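Local coordinates for DNA replication protein DnaC (Aquifex aeolicus, PDB 3ECC), which is a helicase loader of replication initiation that probably binds and uses ATP in an AAA+ type P-loop domain, at residues A[73-78]-A[107-112]; A[138-143]-A[156-161]; A[77-82]-A[120-125]. All blocks are in the same frame, centred on the assembly; numbering follows the deposited sequence.

Interaction 1: A[73-78]-A[107-112]. With BEF (beryllium trifluoride ion), chain D.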
ATOM      1  N   PHE A  73      -1.639  -0.245   8.037  1.00 50.26           N
ATOM      2  CA  PHE A  73      -2.738   0.664   8.345  1.00 49.53           C
ATOM      3  C   PHE A  73      -3.812   0.592   7.289  1.00 49.11           C
ATOM      4  O   PHE A  73      -3.514   0.429   6.116  1.00 49.22           O
ATOM      5  CB  PHE A  73      -2.233   2.105   8.473  1.00 49.37           C
ATOM      6  CG  PHE A  73      -1.490   2.374   9.751  1.00 48.75           C
ATOM      7  CD1 PHE A  73      -2.172   2.518  10.950  1.00 47.78           C
ATOM      8  CD2 PHE A  73      -0.108   2.475   9.758  1.00 47.82           C
ATOM      9  CE1 PHE A  73      -1.492   2.758  12.127  1.00 46.94           C
ATOM     10  CE2 PHE A  73       0.576   2.717  10.937  1.00 46.89           C
ATOM     11  CZ  PHE A  73      -0.119   2.856  12.120  1.00 46.55           C
ATOM     12  N   ASP A  74      -5.064   0.675   7.715  1.00 48.87           N
ATOM     13  CA  ASP A  74      -6.126   1.058   6.810  1.00 48.75           C
ATOM     14  C   ASP A  74      -5.950   2.549   6.625  1.00 48.95           C
ATOM     15  O   ASP A  74      -5.690   3.274   7.587  1.00 48.55           O
ATOM     16  CB  ASP A  74      -7.507   0.755   7.402  1.00 48.62           C
ATOM     17  CG  ASP A  74      -8.649   1.240   6.515  1.00 48.05           C
ATOM     18  OD1 ASP A  74      -8.964   0.568   5.510  1.00 48.88           O
ATOM     19  OD2 ASP A  74      -9.232   2.294   6.825  1.00 45.84           O
ATOM     20  N   THR A  75      -6.063   3.001   5.386  1.00 49.35           N
ATOM     21  CA  THR A  75      -5.753   4.375   5.054  1.00 49.98           C
ATOM     22  C   THR A  75      -6.704   5.356   5.729  1.00 50.45           C
ATOM     23  O   THR A  75      -6.276   6.386   6.264  1.00 50.42           O
ATOM     24  CB  THR A  75      -5.758   4.578   3.552  1.00 49.78           C
ATOM     25  OG1 THR A  75      -4.966   3.547   2.946  1.00 50.50           O
ATOM     26  CG2 THR A  75      -5.170   5.927   3.205  1.00 49.80           C
ATOM     27  N   LYS A  76      -7.987   5.026   5.728  1.00 51.19           N
ATOM     28  CA  LYS A  76      -8.970   5.869   6.390  1.00 52.07           C
ATOM     29  C   LYS A  76      -8.738   5.876   7.898  1.00 52.31           C
ATOM     30  O   LYS A  76      -8.795   6.927   8.535  1.00 52.56           O
ATOM     31  CB  LYS A  76     -10.382   5.403   6.060  1.00 52.10           C
ATOM     32  CG  LYS A  76     -11.313   6.527   5.736  1.00 53.26           C
ATOM     33  CD  LYS A  76     -12.429   6.055   4.830  1.00 54.78           C
ATOM     34  CE  LYS A  76     -13.278   7.228   4.385  1.00 56.34           C
ATOM     35  NZ  LYS A  76     -14.090   6.916   3.164  1.00 58.34           N
ATOM     36  N   ASP A  77      -8.442   4.702   8.453  1.00 52.54           N
ATOM     37  CA  ASP A  77      -8.133   4.560   9.874  1.00 52.79           C
ATOM     38  C   ASP A  77      -6.886   5.335  10.261  1.00 53.06           C
ATOM     39  O   ASP A  77      -6.854   5.948  11.321  1.00 53.22           O
ATOM     40  CB  ASP A  77      -7.979   3.079  10.260  1.00 52.79           C
ATOM     41  CG  ASP A  77      -7.581   2.894  11.710  1.00 52.23           C
ATOM     42  OD1 ASP A  77      -8.304   3.394  12.589  1.00 52.78           O
ATOM     43  OD2 ASP A  77      -6.538   2.264  11.967  1.00 52.07           O
ATOM     44  N   LEU A  78      -5.868   5.315   9.400  1.00 53.57           N
ATOM     45  CA  LEU A  78      -4.634   6.068   9.657  1.00 54.44           C
ATOM     46  C   LEU A  78      -4.877   7.569   9.626  1.00 55.23           C
ATOM     47  O   LEU A  78      -4.374   8.301  10.470  1.00 55.18           O
ATOM     48  CB  LEU A  78      -3.524   5.695   8.663  1.00 54.16           C
ATOM     49  CG  LEU A  78      -2.163   6.396   8.817  1.00 53.84           C
ATOM     50  CD1 LEU A  78      -1.479   6.064  10.144  1.00 53.30           C
ATOM     51  CD2 LEU A  78      -1.249   6.049   7.661  1.00 53.37           C
ATOM     52  N   ASP A 107      -3.497   0.615   3.109  1.00 49.30           N
ATOM     53  CA  ASP A 107      -4.490  -0.312   2.574  1.00 50.41           C
ATOM     54  C   ASP A 107      -5.776   0.425   2.226  1.00 51.45           C
ATOM     55  O   ASP A 107      -6.242   1.268   3.001  1.00 51.55           O
ATOM     56  CB  ASP A 107      -4.772  -1.432   3.583  1.00 50.25           C
ATOM     57  CG  ASP A 107      -5.464  -2.633   2.952  1.00 50.26           C
ATOM     58  OD1 ASP A 107      -6.620  -2.916   3.329  1.00 49.80           O
ATOM     59  OD2 ASP A 107      -4.853  -3.298   2.082  1.00 49.73           O
ATOM     60  N   ASP A 108      -6.352   0.087   1.071  1.00 52.67           N
ATOM     61  CA  ASP A 108      -7.529   0.777   0.530  1.00 54.31           C
ATOM     62  C   ASP A 108      -7.291   2.275   0.358  1.00 55.23           C
ATOM     63  O   ASP A 108      -8.105   3.098   0.780  1.00 54.97           O
ATOM     64  CB  ASP A 108      -8.776   0.507   1.378  1.00 54.43           C
ATOM     65  CG  ASP A 108      -9.803  -0.355   0.654  1.00 55.80           C
ATOM     66  OD1 ASP A 108     -10.302  -1.344   1.251  1.00 57.29           O
ATOM     67  OD2 ASP A 108     -10.116  -0.040  -0.517  1.00 57.37           O
ATOM     68  N   LEU A 109      -6.170   2.614  -0.270  1.00 56.93           N
ATOM     69  CA  LEU A 109      -5.741   4.007  -0.404  1.00 58.62           C
ATOM     70  C   LEU A 109      -6.772   4.882  -1.139  1.00 60.11           C
ATOM     71  O   LEU A 109      -7.051   4.685  -2.329  1.00 59.55           O
ATOM     72  CB  LEU A 109      -4.351   4.097  -1.064  1.00 58.37           C
ATOM     73  CG  LEU A 109      -3.740   5.486  -1.309  1.00 58.13           C
ATOM     74  CD1 LEU A 109      -3.566   6.295  -0.024  1.00 57.53           C
ATOM     75  CD2 LEU A 109      -2.403   5.365  -2.019  1.00 57.86           C
ATOM     76  N   GLY A 110      -7.349   5.824  -0.386  1.00 62.08           N
ATOM     77  CA  GLY A 110      -8.332   6.779  -0.889  1.00 64.52           C
ATOM     78  C   GLY A 110      -9.241   6.240  -1.973  1.00 66.23           C
ATOM     79  O   GLY A 110      -9.471   6.907  -2.980  1.00 66.53           O
ATOM     80  N   SER A 111      -9.772   5.040  -1.761  1.00 68.01           N
ATOM     81  CA  SER A 111     -10.561   4.354  -2.792  1.00 69.85           C
ATOM     82  C   SER A 111     -11.750   5.189  -3.282  1.00 70.93           C
ATOM     83  O   SER A 111     -12.084   5.162  -4.477  1.00 71.08           O
ATOM     84  CB  SER A 111     -11.029   2.968  -2.308  1.00 69.97           C
ATOM     85  OG  SER A 111     -10.028   1.972  -2.525  1.00 70.64           O
ATOM     86  N   GLU A 112     -12.374   5.930  -2.359  1.00 71.95           N
ATOM     87  CA  GLU A 112     -13.491   6.823  -2.685  1.00 72.96           C
ATOM     88  C   GLU A 112     -13.035   8.282  -2.811  1.00 73.30           C
ATOM     89  O   GLU A 112     -11.902   8.547  -3.217  1.00 73.32           O
ATOM     90  CB  GLU A 112     -14.605   6.694  -1.636  1.00 73.11           C
ATOM     91  CG  GLU A 112     -15.465   5.451  -1.788  1.00 74.32           C
ATOM     92  CD  GLU A 112     -16.294   5.449  -3.075  1.00 75.90           C
ATOM     93  OE1 GLU A 112     -16.489   6.530  -3.681  1.00 76.52           O
ATOM     94  OE2 GLU A 112     -16.763   4.356  -3.477  1.00 76.07           O
TER
HETATM   95 BE   BEF D1554     -10.711  -4.614  -0.970  1.00 51.11          BE
HETATM   96  F1  BEF D1554     -10.275  -4.574  -2.676  1.00 51.68           F
HETATM   97  F2  BEF D1554      -9.483  -4.311   0.270  1.00 52.67           F
HETATM   98  F3  BEF D1554     -12.229  -5.403  -0.545  1.00 50.29           F

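Interaction 2: A[138-143]-A[156-161]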
ATOM      1  N   ILE A 138       1.067  -0.335  -1.223  1.00 48.52           N
ATOM      2  CA  ILE A 138      -0.266   0.234  -1.359  1.00 49.24           C
ATOM      3  C   ILE A 138      -1.201  -0.793  -1.975  1.00 50.15           C
ATOM      4  O   ILE A 138      -0.813  -1.532  -2.870  1.00 50.23           O
ATOM      5  CB  ILE A 138      -0.238   1.498  -2.263  1.00 48.92           C
ATOM      6  CG1 ILE A 138       0.532   2.636  -1.591  1.00 47.40           C
ATOM      7  CG2 ILE A 138      -1.655   1.935  -2.641  1.00 49.36           C
ATOM      8  CD1 ILE A 138       1.026   3.680  -2.555  1.00 44.16           C
ATOM      9  N   THR A 139      -2.424  -0.863  -1.468  1.00 51.52           N
ATOM     10  CA  THR A 139      -3.489  -1.578  -2.166  1.00 53.09           C
ATOM     11  C   THR A 139      -4.601  -0.598  -2.478  1.00 54.61           C
ATOM     12  O   THR A 139      -4.936   0.260  -1.660  1.00 54.60           O
ATOM     13  CB  THR A 139      -4.050  -2.780  -1.365  1.00 52.71           C
ATOM     14  OG1 THR A 139      -4.926  -2.319  -0.329  1.00 52.60           O
ATOM     15  CG2 THR A 139      -2.922  -3.596  -0.757  1.00 52.52           C
ATOM     16  N   THR A 140      -5.155  -0.709  -3.675  1.00 56.60           N
ATOM     17  CA  THR A 140      -6.126   0.259  -4.138  1.00 58.85           C
ATOM     18  C   THR A 140      -7.182  -0.387  -5.028  1.00 60.95           C
ATOM     19  O   THR A 140      -6.950  -1.434  -5.645  1.00 61.06           O
ATOM     20  CB  THR A 140      -5.438   1.448  -4.881  1.00 58.57           C
ATOM     21  OG1 THR A 140      -6.415   2.442  -5.211  1.00 57.84           O
ATOM     22  CG2 THR A 140      -4.731   0.971  -6.151  1.00 58.29           C
ATOM     23  N   ASN A 141      -8.341   0.249  -5.097  1.00 63.62           N
ATOM     24  CA  ASN A 141      -9.413  -0.238  -5.934  1.00 66.32           C
ATOM     25  C   ASN A 141      -9.378   0.308  -7.358  1.00 68.45           C
ATOM     26  O   ASN A 141      -9.163   1.496  -7.570  1.00 68.49           O
ATOM     27  CB  ASN A 141     -10.745   0.078  -5.292  1.00 66.09           C
ATOM     28  CG  ASN A 141     -11.519  -1.158  -4.978  1.00 66.19           C
ATOM     29  OD1 ASN A 141     -11.915  -1.897  -5.877  1.00 66.99           O
ATOM     30  ND2 ASN A 141     -11.720  -1.420  -3.695  1.00 66.74           N
ATOM     31  N   TYR A 142      -9.589  -0.575  -8.330  1.00 71.39           N
ATOM     32  CA  TYR A 142      -9.769  -0.159  -9.716  1.00 74.25           C
ATOM     33  C   TYR A 142     -11.190  -0.457 -10.188  1.00 75.91           C
ATOM     34  O   TYR A 142     -11.644  -1.609 -10.141  1.00 76.11           O
ATOM     35  CB  TYR A 142      -8.747  -0.828 -10.635  1.00 74.48           C
ATOM     36  CG  TYR A 142      -8.751  -0.286 -12.054  1.00 76.07           C
ATOM     37  CD1 TYR A 142      -8.801   1.092 -12.301  1.00 77.28           C
ATOM     38  CD2 TYR A 142      -8.677  -1.146 -13.150  1.00 77.02           C
ATOM     39  CE1 TYR A 142      -8.810   1.592 -13.605  1.00 78.27           C
ATOM     40  CE2 TYR A 142      -8.672  -0.655 -14.457  1.00 77.76           C
ATOM     41  CZ  TYR A 142      -8.740   0.712 -14.679  1.00 78.29           C
ATOM     42  OH  TYR A 142      -8.733   1.199 -15.975  1.00 78.58           O
ATOM     43  N   SER A 143     -11.885   0.593 -10.634  1.00 77.94           N
ATOM     44  CA  SER A 143     -13.300   0.509 -11.025  1.00 79.82           C
ATOM     45  C   SER A 143     -13.532  -0.182 -12.383  1.00 81.05           C
ATOM     46  O   SER A 143     -13.812  -1.388 -12.432  1.00 81.31           O
ATOM     47  CB  SER A 143     -13.953   1.904 -11.002  1.00 79.78           C
ATOM     48  OG  SER A 143     -13.185   2.855 -11.728  1.00 80.15           O
ATOM     49  N   ALA A 156      -4.963   7.634 -13.957  1.00 80.22           N
ATOM     50  CA  ALA A 156      -5.906   8.766 -14.054  1.00 78.54           C
ATOM     51  C   ALA A 156      -7.136   8.601 -13.144  1.00 77.16           C
ATOM     52  O   ALA A 156      -7.698   9.584 -12.656  1.00 77.04           O
ATOM     53  CB  ALA A 156      -6.338   8.995 -15.514  1.00 78.50           C
ATOM     54  N   ASP A 157      -7.553   7.355 -12.934  1.00 75.32           N
ATOM     55  CA  ASP A 157      -8.617   7.040 -11.989  1.00 73.58           C
ATOM     56  C   ASP A 157      -8.143   7.266 -10.557  1.00 72.27           C
ATOM     57  O   ASP A 157      -8.872   7.806  -9.733  1.00 72.10           O
ATOM     58  CB  ASP A 157      -9.073   5.596 -12.176  1.00 73.68           C
ATOM     59  CG  ASP A 157     -10.333   5.270 -11.398  1.00 74.09           C
ATOM     60  OD1 ASP A 157     -11.386   5.907 -11.638  1.00 74.51           O
ATOM     61  OD2 ASP A 157     -10.276   4.340 -10.570  1.00 75.22           O
ATOM     62  N   LEU A 158      -6.910   6.854 -10.270  1.00 70.63           N
ATOM     63  CA  LEU A 158      -6.262   7.152  -8.994  1.00 69.03           C
ATOM     64  C   LEU A 158      -5.991   8.634  -8.797  1.00 67.84           C
ATOM     65  O   LEU A 158      -6.168   9.164  -7.703  1.00 67.43           O
ATOM     66  CB  LEU A 158      -4.942   6.390  -8.875  1.00 69.18           C
ATOM     67  CG  LEU A 158      -4.843   5.250  -7.860  1.00 69.20           C
ATOM     68  CD1 LEU A 158      -4.875   5.783  -6.414  1.00 68.12           C
ATOM     69  CD2 LEU A 158      -5.927   4.193  -8.107  1.00 69.07           C
ATOM     70  N   ALA A 159      -5.550   9.293  -9.865  1.00 66.52           N
ATOM     71  CA  ALA A 159      -5.228  10.714  -9.825  1.00 65.44           C
ATOM     72  C   ALA A 159      -6.460  11.579  -9.617  1.00 64.75           C
ATOM     73  O   ALA A 159      -6.355  12.706  -9.138  1.00 64.78           O
ATOM     74  CB  ALA A 159      -4.512  11.127 -11.095  1.00 65.44           C
ATOM     75  N   SER A 160      -7.626  11.052  -9.982  1.00 63.85           N
ATOM     76  CA  SER A 160      -8.873  11.794  -9.846  1.00 62.76           C
ATOM     77  C   SER A 160      -9.200  12.064  -8.381  1.00 61.91           C
ATOM     78  O   SER A 160      -9.753  13.112  -8.046  1.00 61.79           O
ATOM     79  CB  SER A 160     -10.022  11.044 -10.519  1.00 62.81           C
ATOM     80  OG  SER A 160     -10.242   9.795  -9.892  1.00 63.01           O
ATOM     81  N   ARG A 161      -8.847  11.119  -7.514  1.00 60.96           N
ATOM     82  CA  ARG A 161      -9.172  11.221  -6.095  1.00 60.20           C
ATOM     83  C   ARG A 161      -7.979  11.555  -5.205  1.00 59.27           C
ATOM     84  O   ARG A 161      -8.143  11.795  -4.012  1.00 59.36           O
ATOM     85  CB  ARG A 161      -9.865   9.945  -5.605  1.00 60.39           C
ATOM     86  CG  ARG A 161      -9.286   8.655  -6.155  1.00 61.93           C
ATOM     87  CD  ARG A 161     -10.279   7.497  -6.022  1.00 64.84           C
ATOM     88  NE  ARG A 161      -9.622   6.190  -6.149  1.00 67.59           N
ATOM     89  CZ  ARG A 161      -9.841   5.318  -7.137  1.00 68.49           C
ATOM     90  NH1 ARG A 161     -10.720   5.595  -8.096  1.00 68.72           N
ATOM     91  NH2 ARG A 161      -9.179   4.165  -7.163  1.00 67.54           N
TER

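Interaction 3: A[77-82]-A[120-125]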
ATOM      1  N   ASP A  77      -8.442   4.702   8.453  1.00 52.54           N
ATOM      2  CA  ASP A  77      -8.133   4.560   9.874  1.00 52.79           C
ATOM      3  C   ASP A  77      -6.886   5.335  10.261  1.00 53.06           C
ATOM      4  O   ASP A  77      -6.854   5.948  11.321  1.00 53.22           O
ATOM      5  CB  ASP A  77      -7.979   3.079  10.260  1.00 52.79           C
ATOM      6  CG  ASP A  77      -7.581   2.894  11.710  1.00 52.23           C
ATOM      7  OD1 ASP A  77      -8.304   3.394  12.589  1.00 52.78           O
ATOM      8  OD2 ASP A  77      -6.538   2.264  11.967  1.00 52.07           O
ATOM      9  N   LEU A  78      -5.868   5.315   9.400  1.00 53.57           N
ATOM     10  CA  LEU A  78      -4.634   6.068   9.657  1.00 54.44           C
ATOM     11  C   LEU A  78      -4.877   7.569   9.626  1.00 55.23           C
ATOM     12  O   LEU A  78      -4.374   8.301  10.470  1.00 55.18           O
ATOM     13  CB  LEU A  78      -3.524   5.695   8.663  1.00 54.16           C
ATOM     14  CG  LEU A  78      -2.163   6.396   8.817  1.00 53.84           C
ATOM     15  CD1 LEU A  78      -1.479   6.064  10.144  1.00 53.30           C
ATOM     16  CD2 LEU A  78      -1.249   6.049   7.661  1.00 53.37           C
ATOM     17  N   ILE A  79      -5.687   8.008   8.668  1.00 56.54           N
ATOM     18  CA  ILE A  79      -6.000   9.419   8.491  1.00 57.81           C
ATOM     19  C   ILE A  79      -6.824   9.997   9.644  1.00 58.80           C
ATOM     20  O   ILE A  79      -6.494  11.063  10.152  1.00 58.83           O
ATOM     21  CB  ILE A  79      -6.677   9.660   7.128  1.00 57.65           C
ATOM     22  CG1 ILE A  79      -5.612   9.681   6.035  1.00 57.41           C
ATOM     23  CG2 ILE A  79      -7.480  10.956   7.119  1.00 57.85           C
ATOM     24  CD1 ILE A  79      -6.148   9.330   4.687  1.00 58.37           C
ATOM     25  N   PHE A  80      -7.865   9.278  10.068  1.00 60.21           N
ATOM     26  CA  PHE A  80      -8.687   9.699  11.218  1.00 61.65           C
ATOM     27  C   PHE A  80      -7.878   9.779  12.517  1.00 62.39           C
ATOM     28  O   PHE A  80      -8.102  10.671  13.338  1.00 62.61           O
ATOM     29  CB  PHE A  80      -9.903   8.770  11.422  1.00 61.62           C
ATOM     30  CG  PHE A  80     -11.039   9.022  10.461  1.00 62.14           C
ATOM     31  CD1 PHE A  80     -11.572  10.295  10.303  1.00 62.93           C
ATOM     32  CD2 PHE A  80     -11.599   7.975   9.740  1.00 62.34           C
ATOM     33  CE1 PHE A  80     -12.625  10.523   9.415  1.00 62.94           C
ATOM     34  CE2 PHE A  80     -12.648   8.194   8.855  1.00 62.42           C
ATOM     35  CZ  PHE A  80     -13.164   9.469   8.694  1.00 62.69           C
ATOM     36  N   ARG A  81      -6.958   8.834  12.704  1.00 63.37           N
ATOM     37  CA  ARG A  81      -6.069   8.839  13.862  1.00 64.60           C
ATOM     38  C   ARG A  81      -5.237  10.109  13.873  1.00 65.55           C
ATOM     39  O   ARG A  81      -5.284  10.886  14.828  1.00 65.72           O
ATOM     40  CB  ARG A  81      -5.123   7.645  13.824  1.00 64.57           C
ATOM     41  CG  ARG A  81      -5.666   6.376  14.422  1.00 64.91           C
ATOM     42  CD  ARG A  81      -4.516   5.521  14.891  1.00 66.01           C
ATOM     43  NE  ARG A  81      -4.761   4.097  14.690  1.00 66.47           N
ATOM     44  CZ  ARG A  81      -3.887   3.143  14.999  1.00 66.63           C
ATOM     45  NH1 ARG A  81      -2.712   3.463  15.525  1.00 66.15           N
ATOM     46  NH2 ARG A  81      -4.187   1.867  14.781  1.00 66.74           N
ATOM     47  N   LEU A  82      -4.481  10.312  12.797  1.00 66.63           N
ATOM     48  CA  LEU A  82      -3.588  11.451  12.672  1.00 67.70           C
ATOM     49  C   LEU A  82      -4.315  12.782  12.773  1.00 68.70           C
ATOM     50  O   LEU A  82      -3.905  13.638  13.549  1.00 68.94           O
ATOM     51  CB  LEU A  82      -2.806  11.384  11.365  1.00 67.52           C
ATOM     52  CG  LEU A  82      -1.703  10.329  11.300  1.00 67.71           C
ATOM     53  CD1 LEU A  82      -1.248  10.132   9.861  1.00 67.60           C
ATOM     54  CD2 LEU A  82      -0.527  10.686  12.208  1.00 67.51           C
ATOM     55  N   GLU A 120      -4.607  16.275   2.010  1.00 61.49           N
ATOM     56  CA  GLU A 120      -3.418  16.928   2.563  1.00 59.75           C
ATOM     57  C   GLU A 120      -2.447  15.923   3.175  1.00 57.97           C
ATOM     58  O   GLU A 120      -1.257  15.943   2.880  1.00 57.77           O
ATOM     59  CB  GLU A 120      -3.817  17.963   3.631  1.00 60.36           C
ATOM     60  CG  GLU A 120      -4.258  19.338   3.090  1.00 62.06           C
ATOM     61  CD  GLU A 120      -4.884  20.232   4.168  1.00 64.01           C
ATOM     62  OE1 GLU A 120      -4.860  19.840   5.358  1.00 64.97           O
ATOM     63  OE2 GLU A 120      -5.402  21.322   3.825  1.00 64.03           O
ATOM     64  N   LEU A 121      -2.970  15.046   4.026  1.00 55.88           N
ATOM     65  CA  LEU A 121      -2.168  14.043   4.708  1.00 53.88           C
ATOM     66  C   LEU A 121      -1.615  12.978   3.775  1.00 52.39           C
ATOM     67  O   LEU A 121      -0.449  12.613   3.879  1.00 52.33           O
ATOM     68  CB  LEU A 121      -2.980  13.379   5.820  1.00 54.08           C
ATOM     69  CG  LEU A 121      -3.025  14.107   7.155  1.00 54.11           C
ATOM     70  CD1 LEU A 121      -4.195  13.605   7.979  1.00 54.41           C
ATOM     71  CD2 LEU A 121      -1.714  13.911   7.903  1.00 54.24           C
ATOM     72  N   ILE A 122      -2.451  12.483   2.866  1.00 50.71           N
ATOM     73  CA  ILE A 122      -2.026  11.467   1.904  1.00 48.97           C
ATOM     74  C   ILE A 122      -0.859  11.982   1.061  1.00 48.25           C
ATOM     75  O   ILE A 122       0.183  11.327   0.965  1.00 48.05           O
ATOM     76  CB  ILE A 122      -3.190  11.021   1.005  1.00 48.88           C
ATOM     77  CG1 ILE A 122      -4.214  10.230   1.822  1.00 48.43           C
ATOM     78  CG2 ILE A 122      -2.688  10.171  -0.143  1.00 48.30           C
ATOM     79  CD1 ILE A 122      -5.580  10.120   1.153  1.00 48.21           C
ATOM     80  N   SER A 123      -1.025  13.171   0.485  1.00 47.06           N
ATOM     81  CA  SER A 123       0.054  13.833  -0.238  1.00 46.21           C
ATOM     82  C   SER A 123       1.296  14.078   0.631  1.00 45.55           C
ATOM     83  O   SER A 123       2.421  14.023   0.142  1.00 45.31           O
ATOM     84  CB  SER A 123      -0.431  15.149  -0.840  1.00 46.05           C
ATOM     85  OG  SER A 123       0.586  15.740  -1.630  1.00 46.88           O
ATOM     86  N   TYR A 124       1.084  14.360   1.912  1.00 44.79           N
ATOM     87  CA  TYR A 124       2.186  14.596   2.841  1.00 44.26           C
ATOM     88  C   TYR A 124       2.984  13.323   3.116  1.00 43.83           C
ATOM     89  O   TYR A 124       4.206  13.309   2.987  1.00 43.78           O
ATOM     90  CB  TYR A 124       1.661  15.168   4.157  1.00 44.49           C
ATOM     91  CG  TYR A 124       2.730  15.445   5.193  1.00 45.49           C
ATOM     92  CD1 TYR A 124       3.921  16.079   4.849  1.00 47.11           C
ATOM     93  CD2 TYR A 124       2.531  15.114   6.527  1.00 46.57           C
ATOM     94  CE1 TYR A 124       4.904  16.346   5.806  1.00 47.18           C
ATOM     95  CE2 TYR A 124       3.504  15.384   7.489  1.00 46.96           C
ATOM     96  CZ  TYR A 124       4.687  16.001   7.120  1.00 46.98           C
ATOM     97  OH  TYR A 124       5.655  16.268   8.064  1.00 46.98           O
ATOM     98  N   ILE A 125       2.285  12.256   3.496  1.00 42.96           N
ATOM     99  CA  ILE A 125       2.918  10.987   3.830  1.00 42.04           C
ATOM    100  C   ILE A 125       3.653  10.365   2.636  1.00 41.69           C
ATOM    101  O   ILE A 125       4.705   9.755   2.794  1.00 41.52           O
ATOM    102  CB  ILE A 125       1.877   9.998   4.414  1.00 42.02           C
ATOM    103  CG1 ILE A 125       1.477  10.433   5.832  1.00 42.31           C
ATOM    104  CG2 ILE A 125       2.414   8.579   4.408  1.00 41.65           C
ATOM    105  CD1 ILE A 125       0.279   9.676   6.398  1.00 42.70           C
TER

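Interaction 1: A[73-78]-A[107-112]
D107 pairs with D74 on neighbouring parallel strands of a P-loop NTPase sheet, at a strand end that, with D107 and D108, is consistent with a Walker B motif. D74, the N-cap of helix 75-86, accepts from D77 N through OD2. The D107 backbone serves both directions of the pairing: its N donates to F73 O (3.0 Å), and its O receives T75 N (3.0 Å). The same oxygen takes a second donor, T75 OG1, at 2.6 Å, but from a different side. T75 N arrives in the carbonyl plane, while the hydroxyl stands 63° out of it, above the group. A first torsion of -49° sets OG1 beside T75's own backbone N, so both donors face one acceptor and fix the point where strand 71-74 turns into helix 75-86. With a valine in place of T75 the carbonyl of D107 would probably be gripped by the backbone N alone and be freer to tilt. D107 OD2 is hydrogen-bonded to T139 OG1 and T52 OG1; D107 and D108 have both been seen to bind magnesium in this protein, though here the D107 side chain stays about 4 Å from the ion at the nearest atoms. D108 turns beyond the strand end with positive phi; its OD1 comes within 3.2 Å of F2 of the beryllium trifluoride ion, the mimic of a nucleotide phosphate, and its CB passes near D74 OD1. The CB of L109 points away, yet CD1 lies 3.6 Å from T75 CG2, an apolar contact next to the hydroxyl bond. G110 follows, its N near that same methyl. S111 finally turns back on the loop: its OG donates to D108 OD2 at 2.8 Å, meeting the anti lone pair of that oxygen.

Interaction 2: A[138-143]-A[156-161]
R161 starts toward N141 with CG lying between its own backbone N and carbonyl carbon (chi1 41°), then runs extended to NE, which carries the guanidinium back alongside D157 to the strand end. D157, one turn earlier, sends CG anti to its backbone N (chi1 -170°), placing the carboxylate beside that guanidinium. The two form a salt bridge within the helix, R161 NH1 to D157 OD2 at 2.8 Å. Across the contact R161 NH2 gives a weak hydrogen bond to N141 O, 2.7 Å long and bent to 120°. T140 OG1 lies in the guanidinium plane at its edge, 3.8 Å from R161 NH2, and also touches L158 CD2 at 3.4 Å, so the threonine meets both a polar and an apolar neighbour. Further along, D157 OD2 sits at the edge of the Y142 ring near its plane, 4.0 Å from CD1, and S143 OG offers it a weak hydrogen bond at 3.5 Å. The arginine thus bridges, by a weak bond, from its helix to the strand end, where N141 belongs to the beryllium trifluoride pocket, a position consistent with sensor 1 of AAA+ proteins. Strand 136-141 runs between strands 104-107 and 40-45, the segments 138-141 and 156-161 lie at 95°, and L158 also packs on V167 of helix 164-173.

Interaction 3: A[77-82]-A[120-125]
This is a buried, wholly apolar packing of two helices, 75-86 and 116-131, which belong to the parallel alpha/beta core of the P-loop NTPase fold. The axes of segments 77-82 and 120-125 approach to 10.8 Å and are steeply crossed, at 103°, so each helix offers only about one turn, L78, I79 and L82 against L121, I122 and I125. L121 CD1 lies against I79 and L82, 4.1 Å from I79 O and near both I79 CG2 and L82 CB. Next to it, I79 crosses I122 obliquely, and I79 CD1 lies 3.6 Å from I122 CG1. Farther along the helix, I125 reaches its CD1 forward into a pair of leucine branches, which it meets tip to tip. The torsion of I125 (chi1 -72°) puts CG1 anti to the carbonyl carbon, and an extended second torsion holds CD1 out at full length toward the partner helix. No hydrogen bond crosses this interface, so its cohesion comes from the fit of methyl groups. L82 also meets F94 and L95 of helix 93-99, while I122 leans on L109 and L114, joining the pair to the loop that follows strand 104-107. The two leucine partners of I125 CD1 are L82 CD1, at 3.8 Å, and L78 CD2, at 4.1 Å.

Interactions 1 and 3 both use helix 75-86, share D77 and L78, and have centres 9 Å apart; they touch where L109 CD1 packs on CG2 of I122. Interaction 2 lies 12 Å from interaction 1 and follows it along the chain, joined through the neighbouring strand 136-141, where T139 OG1 meets D107 OD2 and T139 O receives L109 N. Interactions 2 and 3, with centres 16 Å apart, do not touch, although helix 116-131 leads directly into strand 136-141. The acidic loop after strand 104-107 therefore stands between the apolar helix pair and the strand end carrying N141, linking the helical layer to the nucleotide and magnesium site.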